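Local structure of periplasmic cell division protein (SufI) (Aquifex aeolicus, 6SYY) at residues G411-W414 and E415-Y418; D242-R245 and K246-F250; F431-N434 and N435-V439. The protein probably oxidises its substrates, as multicopper oxidases do, passing the electrons through four bound copper ions to dioxygen. All blocks are in the same frame, centred on the assembly; numbering follows the deposited sequence.

Contact 1 (G411-W414 and E415-Y418); sequences GETW and EDGY
Tyr418 lays its CB over one face of the Trp414 indole, displaced toward the rim, in a CH-pi contact of 3.7 Å from CB to the centroid of the six-membered ring. The two rings are nearly parallel, 15° between planes, but slid so far apart that they barely overlap; the carbonyl O of Trp414 sits in plane at the edge of the Tyr418 ring. The indole also meets the His163 ring, planes at about 50°, and packs on Met520 of strand 520-525. In a loop of the C-terminal cupredoxin domain the chain makes a type I beta turn from Thr413 to Asp416, closed by Asp416 N donating to Thr413 O at 3.0 Å. The Asp416 carboxylate reaches back across this turn. Its OD2 accepts Thr413 N at 2.6 Å on the anti lone pair, and Thr413 OG1 at 3.0 Å from above the carboxylate plane. With OG1 between the backbone N and the carbonyl carbon (chi1 73°), the Thr413 hydroxyl reaches the same oxygen as the N-H. Farther along, Tyr418 OH donates to Glu412 OE1 at 2.7 Å, nearly in line with the C-O bond. The other oxygen, Glu412 OE2, forms a salt bridge with Lys428. A phenylalanine in place of Tyr418 would probably deprive Glu412 OE1 of its hydroxyl donor and leave the carboxylate, held by Lys428, with more freedom to rotate. A water donates to Asp416 OD2 at 3.2 Å and, weakly, to Gly411 O.

Contact 2 (D242-R245 and K246-F250); sequences DVER and KIYRF
Glu244 N donates to the phenol oxygen of Tyr248 in a nearly straight bond, 3.0 Å from N to OH with an N-H...O angle of 163°. The hydroxyl thus serves as acceptor for a backbone N-H across the bend. Val243, one residue before Glu244, covers part of the Tyr248 side chain: its CG1 stands over one face of the ring, offset toward the rim and 4.2 Å from the centroid, while CB comes within 3.7 Å of CZ. Phe307 meets the Tyr248 ring with its plane almost perpendicular.

The bend itself is an inverse gamma turn centred on Arg245, with a weak bond of 2.7 Å from Lys246 N to Glu244 O. It joins two strands of the middle cupredoxin domain; the N-to-C directions of segments 242-244 and 247-250 lie 133° apart, and strands 239-244 and 247-254 pair with different neighbours, among them strand 361-370 for the first and strand 300-306 for the second. The guanidinium of Arg245 is held outside the turn by Asp371 and the carbonyls of Arg308 and Ala310.

Glu244 and Lys246 run side by side, pointing the same way. Lys246 bends at chi3 (-77°), bringing CE to 3.3 Å from Glu244 OE1, and NZ makes a long salt bridge of 3.6 Å to that same oxygen.

Contact 3 (F431-N434 and N435-V439); sequences FEQN and NGDVV
Residues Asn434 to Asp437 form a type II beta turn, closed by Asp437 N donating to Asn434 O at 3.0 Å with an N-H...O angle of 159°. Gly436 takes the third position with positive phi, where a side chain would collide with the carbonyl O of Asn435.

Asp437 adds a second bond across the same turn, this one from its side chain. With CG anti to its own carbonyl carbon (chi1 -77°), the carboxylate swings back over the opening, and OD2 accepts Asn434 N at 2.9 Å. The N-H arrives from well above the carboxylate plane, 68° out of it. Each residue thus gives its backbone N-H to the other: Asp437 N to the Asn434 carbonyl, Asn434 N to the Asp437 carboxylate. A water also donates to Asp437 OD2 at 3.0 Å; the same water accepts a weak bond from Asn434 ND2, while Asn434 OD1 is taken up by Asn526.

Beside the turn, the Gln433 and Val439 side chains, both buried, approach from opposite directions. The Gln433 chain is bent at its second torsion, bringing CD to 3.5 Å from Val439 CG2, and its CG lies 3.8 Å from that same methyl. Gln433 CB comes within 3.8 Å of Asp437 OD2.

The turn carries the chain from one sheet of the C-terminal cupredoxin domain to another. Strand 432-433 lies at the border of the first, parallel to strand 520-525, and Phe431 meets Tyr523 there with ring planes nearly parallel. Strand 437-445 enters the second, between strands 394-402 and 488-495, where Gly436 and Asp437 bond to the backbone of Met495 and Asn435 OD1 accepts from His497 N.

Contacts 1 and 3 belong to the same C-terminal multicopper oxidase domain and follow each other along the chain: the loop leaving 411-418 leads to the turn at 431-439. Their centres are about 21 Å apart, their nearest atoms about 6 Å, and both adjoin strand 520-525. Contact 2 lies in the middle domain, across the centre of the chain, about 47 Å from contact 1 and 43 Å from contact 3, centre to centre. Of the three, contact 1 comes nearest the coppers: the Trp414 side chain is about 7 Å from that of His508 and 10 Å from a copper ion. Contacts 2 and 3 lie away from the copper sites.

Contact 1 (G411-W414 and E415-Y418)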
# COMPACT_ATOMS: atom_id res chain seq x y z
N GLY A 411 21.85 13.06 0.35
CA GLY A 411 22.70 13.49 -0.74
C GLY A 411 22.89 12.50 -1.87
O GLY A 411 23.64 12.78 -2.80
N GLU A 412 22.22 11.35 -1.82
CA GLU A 412 22.46 10.27 -2.76
C GLU A 412 21.17 9.86 -3.47
O GLU A 412 20.07 10.01 -2.93
CB GLU A 412 23.06 9.05 -2.06
CG GLU A 412 24.32 9.37 -1.28
CD GLU A 412 25.16 8.13 -1.02
OE1 GLU A 412 24.60 7.12 -0.56
OE2 GLU A 412 26.38 8.17 -1.29
N THR A 413 21.32 9.35 -4.68
CA THR A 413 20.25 8.67 -5.39
C THR A 413 20.68 7.24 -5.66
O THR A 413 21.81 6.83 -5.38
CB THR A 413 19.90 9.37 -6.72
OG1 THR A 413 20.93 9.12 -7.68
CG2 THR A 413 19.72 10.87 -6.52
N TRP A 414 19.74 6.46 -6.20
CA TRP A 414 20.03 5.08 -6.57
C TRP A 414 21.23 5.01 -7.51
O TRP A 414 22.10 4.14 -7.36
CB TRP A 414 18.79 4.44 -7.21
CG TRP A 414 18.88 2.96 -7.42
CD1 TRP A 414 18.95 2.30 -8.61
CD2 TRP A 414 18.88 1.94 -6.41
NE1 TRP A 414 19.01 0.94 -8.41
CE2 TRP A 414 18.97 0.70 -7.06
CE3 TRP A 414 18.83 1.96 -5.01
CZ2 TRP A 414 19.00 -0.52 -6.37
CZ3 TRP A 414 18.86 0.76 -4.32
CH2 TRP A 414 18.94 -0.46 -5.00
N GLU A 415 21.32 5.95 -8.44
CA GLU A 415 22.40 5.97 -9.43
C GLU A 415 23.75 6.36 -8.83
O GLU A 415 24.73 6.46 -9.58
CB GLU A 415 22.05 6.93 -10.57
CG GLU A 415 20.55 7.14 -10.77
CD GLU A 415 19.80 5.87 -11.12
OE1 GLU A 415 20.42 4.96 -11.72
OE2 GLU A 415 18.60 5.77 -10.80
N ASP A 416 23.83 6.59 -7.52
CA ASP A 416 25.07 6.97 -6.85
C ASP A 416 25.74 5.76 -6.20
O ASP A 416 26.09 5.78 -5.02
CB ASP A 416 24.80 8.06 -5.83
CG ASP A 416 24.49 9.40 -6.47
OD1 ASP A 416 25.30 9.89 -7.27
OD2 ASP A 416 23.41 9.96 -6.17
N GLY A 417 25.93 4.69 -6.97
CA GLY A 417 26.65 3.52 -6.51
C GLY A 417 25.78 2.33 -6.17
O GLY A 417 26.31 1.23 -5.99
N TYR A 418 24.46 2.51 -6.07
CA TYR A 418 23.57 1.42 -5.71
C TYR A 418 23.09 0.60 -6.90
O TYR A 418 22.77 -0.58 -6.74
CB TYR A 418 22.34 1.97 -4.97
CG TYR A 418 22.64 2.71 -3.69
CD1 TYR A 418 22.85 4.09 -3.70
CD2 TYR A 418 22.69 2.04 -2.48
CE1 TYR A 418 23.12 4.77 -2.52
CE2 TYR A 418 22.96 2.72 -1.30
CZ TYR A 418 23.17 4.07 -1.33
OH TYR A 418 23.45 4.74 -0.15
O HOH W 1 23.22 13.13 -6.07

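Contact 2 (D242-R245 and K246-F250)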
# COMPACT_ATOMS: atom_id res chain seq x y z
N ASP A 242 -24.28 -0.71 -3.29
CA ASP A 242 -25.39 -0.81 -2.36
C ASP A 242 -24.91 -1.43 -1.06
O ASP A 242 -24.14 -2.39 -1.06
CB ASP A 242 -26.52 -1.66 -2.94
CG ASP A 242 -27.14 -1.04 -4.18
OD1 ASP A 242 -26.68 0.02 -4.63
OD2 ASP A 242 -28.11 -1.64 -4.69
N VAL A 243 -25.37 -0.87 0.05
CA VAL A 243 -25.04 -1.38 1.37
C VAL A 243 -26.32 -1.53 2.17
O VAL A 243 -27.36 -0.95 1.85
CB VAL A 243 -24.05 -0.47 2.13
CG1 VAL A 243 -22.77 -0.28 1.33
CG2 VAL A 243 -24.69 0.87 2.44
N GLU A 244 -26.24 -2.34 3.22
CA GLU A 244 -27.31 -2.49 4.19
C GLU A 244 -26.93 -1.74 5.47
O GLU A 244 -25.79 -1.31 5.65
CB GLU A 244 -27.57 -3.97 4.47
CG GLU A 244 -27.49 -4.84 3.23
CD GLU A 244 -27.71 -6.30 3.53
OE1 GLU A 244 -28.23 -6.62 4.62
OE2 GLU A 244 -27.36 -7.14 2.67
N ARG A 245 -27.91 -1.58 6.36
CA ARG A 245 -27.65 -0.95 7.65
C ARG A 245 -26.87 -1.94 8.50
O ARG A 245 -27.41 -2.69 9.32
CB ARG A 245 -28.95 -0.50 8.32
CG ARG A 245 -29.60 0.70 7.63
CD ARG A 245 -30.78 1.25 8.41
NE ARG A 245 -30.39 1.87 9.68
CZ ARG A 245 -30.65 1.35 10.87
NH1 ARG A 245 -31.31 0.21 10.98
NH2 ARG A 245 -30.25 1.98 11.97
N LYS A 246 -25.56 -1.97 8.27
CA LYS A 246 -24.66 -2.92 8.91
C LYS A 246 -23.31 -2.24 9.10
O LYS A 246 -23.07 -1.14 8.60
CB LYS A 246 -24.50 -4.21 8.08
CG LYS A 246 -25.74 -5.07 7.98
CD LYS A 246 -25.43 -6.49 7.50
CE LYS A 246 -25.19 -6.54 6.01
NZ LYS A 246 -24.99 -7.94 5.53
N ILE A 247 -22.43 -2.90 9.85
CA ILE A 247 -21.03 -2.50 9.88
C ILE A 247 -20.32 -3.12 8.69
O ILE A 247 -20.41 -4.33 8.46
CB ILE A 247 -20.37 -2.93 11.20
CG1 ILE A 247 -20.96 -2.14 12.38
CG2 ILE A 247 -18.85 -2.76 11.10
CD1 ILE A 247 -20.56 -2.67 13.74
N TYR A 248 -19.62 -2.29 7.92
CA TYR A 248 -18.78 -2.74 6.82
C TYR A 248 -17.32 -2.46 7.15
O TYR A 248 -16.99 -1.42 7.72
CB TYR A 248 -19.15 -2.05 5.51
CG TYR A 248 -20.39 -2.59 4.85
CD1 TYR A 248 -21.64 -2.35 5.38
CD2 TYR A 248 -20.30 -3.33 3.67
CE1 TYR A 248 -22.79 -2.85 4.78
CE2 TYR A 248 -21.44 -3.83 3.06
CZ TYR A 248 -22.68 -3.59 3.62
OH TYR A 248 -23.82 -4.08 3.02
N ARG A 249 -16.46 -3.40 6.79
CA ARG A 249 -15.02 -3.18 6.83
C ARG A 249 -14.54 -2.87 5.42
O ARG A 249 -14.82 -3.62 4.48
CB ARG A 249 -14.29 -4.40 7.38
CG ARG A 249 -12.79 -4.32 7.25
CD ARG A 249 -12.15 -5.54 7.85
NE ARG A 249 -10.71 -5.39 7.99
CZ ARG A 249 -9.96 -6.20 8.72
NH1 ARG A 249 -10.52 -7.21 9.38
NH2 ARG A 249 -8.65 -6.01 8.80
N PHE A 250 -13.84 -1.75 5.27
CA PHE A 250 -13.23 -1.39 4.00
C PHE A 250 -11.72 -1.36 4.17
O PHE A 250 -11.20 -0.67 5.05
CB PHE A 250 -13.75 -0.04 3.50
CG PHE A 250 -15.23 -0.02 3.25
CD1 PHE A 250 -15.76 -0.65 2.14
CD2 PHE A 250 -16.08 0.61 4.14
CE1 PHE A 250 -17.13 -0.65 1.92
CE2 PHE A 250 -17.44 0.63 3.92
CZ PHE A 250 -17.97 -0.00 2.81

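Contact 3 (F431-N434 and N435-V439)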
# COMPACT_ATOMS: atom_id res chain seq x y z
N PHE A 431 23.28 2.73 5.26
CA PHE A 431 23.70 2.47 6.63
C PHE A 431 23.53 0.99 6.90
O PHE A 431 22.83 0.28 6.17
CB PHE A 431 22.91 3.31 7.64
CG PHE A 431 21.44 3.00 7.67
CD1 PHE A 431 20.57 3.67 6.83
CD2 PHE A 431 20.94 2.05 8.54
CE1 PHE A 431 19.22 3.38 6.85
CE2 PHE A 431 19.58 1.76 8.56
CZ PHE A 431 18.72 2.43 7.71
N GLU A 432 24.18 0.53 7.96
CA GLU A 432 24.20 -0.88 8.32
C GLU A 432 23.86 -1.02 9.80
O GLU A 432 24.29 -0.20 10.62
CB GLU A 432 25.56 -1.50 8.02
CG GLU A 432 25.70 -2.97 8.34
CD GLU A 432 27.03 -3.53 7.90
OE1 GLU A 432 27.71 -2.87 7.09
OE2 GLU A 432 27.41 -4.62 8.37
N GLN A 433 23.09 -2.06 10.13
CA GLN A 433 22.71 -2.34 11.51
C GLN A 433 22.95 -3.81 11.81
O GLN A 433 23.02 -4.66 10.91
CB GLN A 433 21.23 -1.99 11.77
CG GLN A 433 20.86 -0.55 11.45
CD GLN A 433 21.54 0.45 12.36
OE1 GLN A 433 22.04 0.10 13.42
NE2 GLN A 433 21.55 1.71 11.94
N ASN A 434 23.10 -4.12 13.10
CA ASN A 434 23.17 -5.50 13.54
C ASN A 434 21.76 -6.02 13.80
O ASN A 434 20.85 -5.27 14.15
CB ASN A 434 24.00 -5.62 14.81
CG ASN A 434 25.48 -5.49 14.54
OD1 ASN A 434 25.97 -5.94 13.51
ND2 ASN A 434 26.20 -4.86 15.47
N ASN A 435 21.59 -7.33 13.61
CA ASN A 435 20.30 -7.96 13.85
C ASN A 435 19.87 -7.73 15.30
O ASN A 435 20.64 -7.98 16.24
CB ASN A 435 20.38 -9.46 13.55
CG ASN A 435 19.02 -10.12 13.53
OD1 ASN A 435 17.99 -9.46 13.67
ND2 ASN A 435 19.01 -11.44 13.36
N GLY A 436 18.65 -7.23 15.47
CA GLY A 436 18.14 -6.90 16.78
C GLY A 436 18.32 -5.45 17.20
O GLY A 436 17.80 -5.06 18.25
N ASP A 437 19.03 -4.64 16.41
CA ASP A 437 19.19 -3.24 16.74
C ASP A 437 17.85 -2.52 16.70
O ASP A 437 17.05 -2.72 15.78
CB ASP A 437 20.15 -2.56 15.76
CG ASP A 437 21.61 -2.87 16.05
OD1 ASP A 437 21.88 -3.61 17.02
OD2 ASP A 437 22.48 -2.38 15.30
N VAL A 438 17.60 -1.71 17.71
CA VAL A 438 16.52 -0.73 17.66
C VAL A 438 17.10 0.56 17.09
O VAL A 438 18.12 1.06 17.57
CB VAL A 438 15.90 -0.50 19.04
CG1 VAL A 438 14.77 0.52 18.95
CG2 VAL A 438 15.38 -1.81 19.60
N VAL A 439 16.45 1.09 16.06
CA VAL A 439 16.90 2.29 15.38
C VAL A 439 15.76 3.29 15.33
O VAL A 439 14.62 2.92 15.01
CB VAL A 439 17.40 1.99 13.95
CG1 VAL A 439 17.93 3.25 13.29
CG2 VAL A 439 18.47 0.91 13.98
O HOH W 2 24.95 -2.17 16.94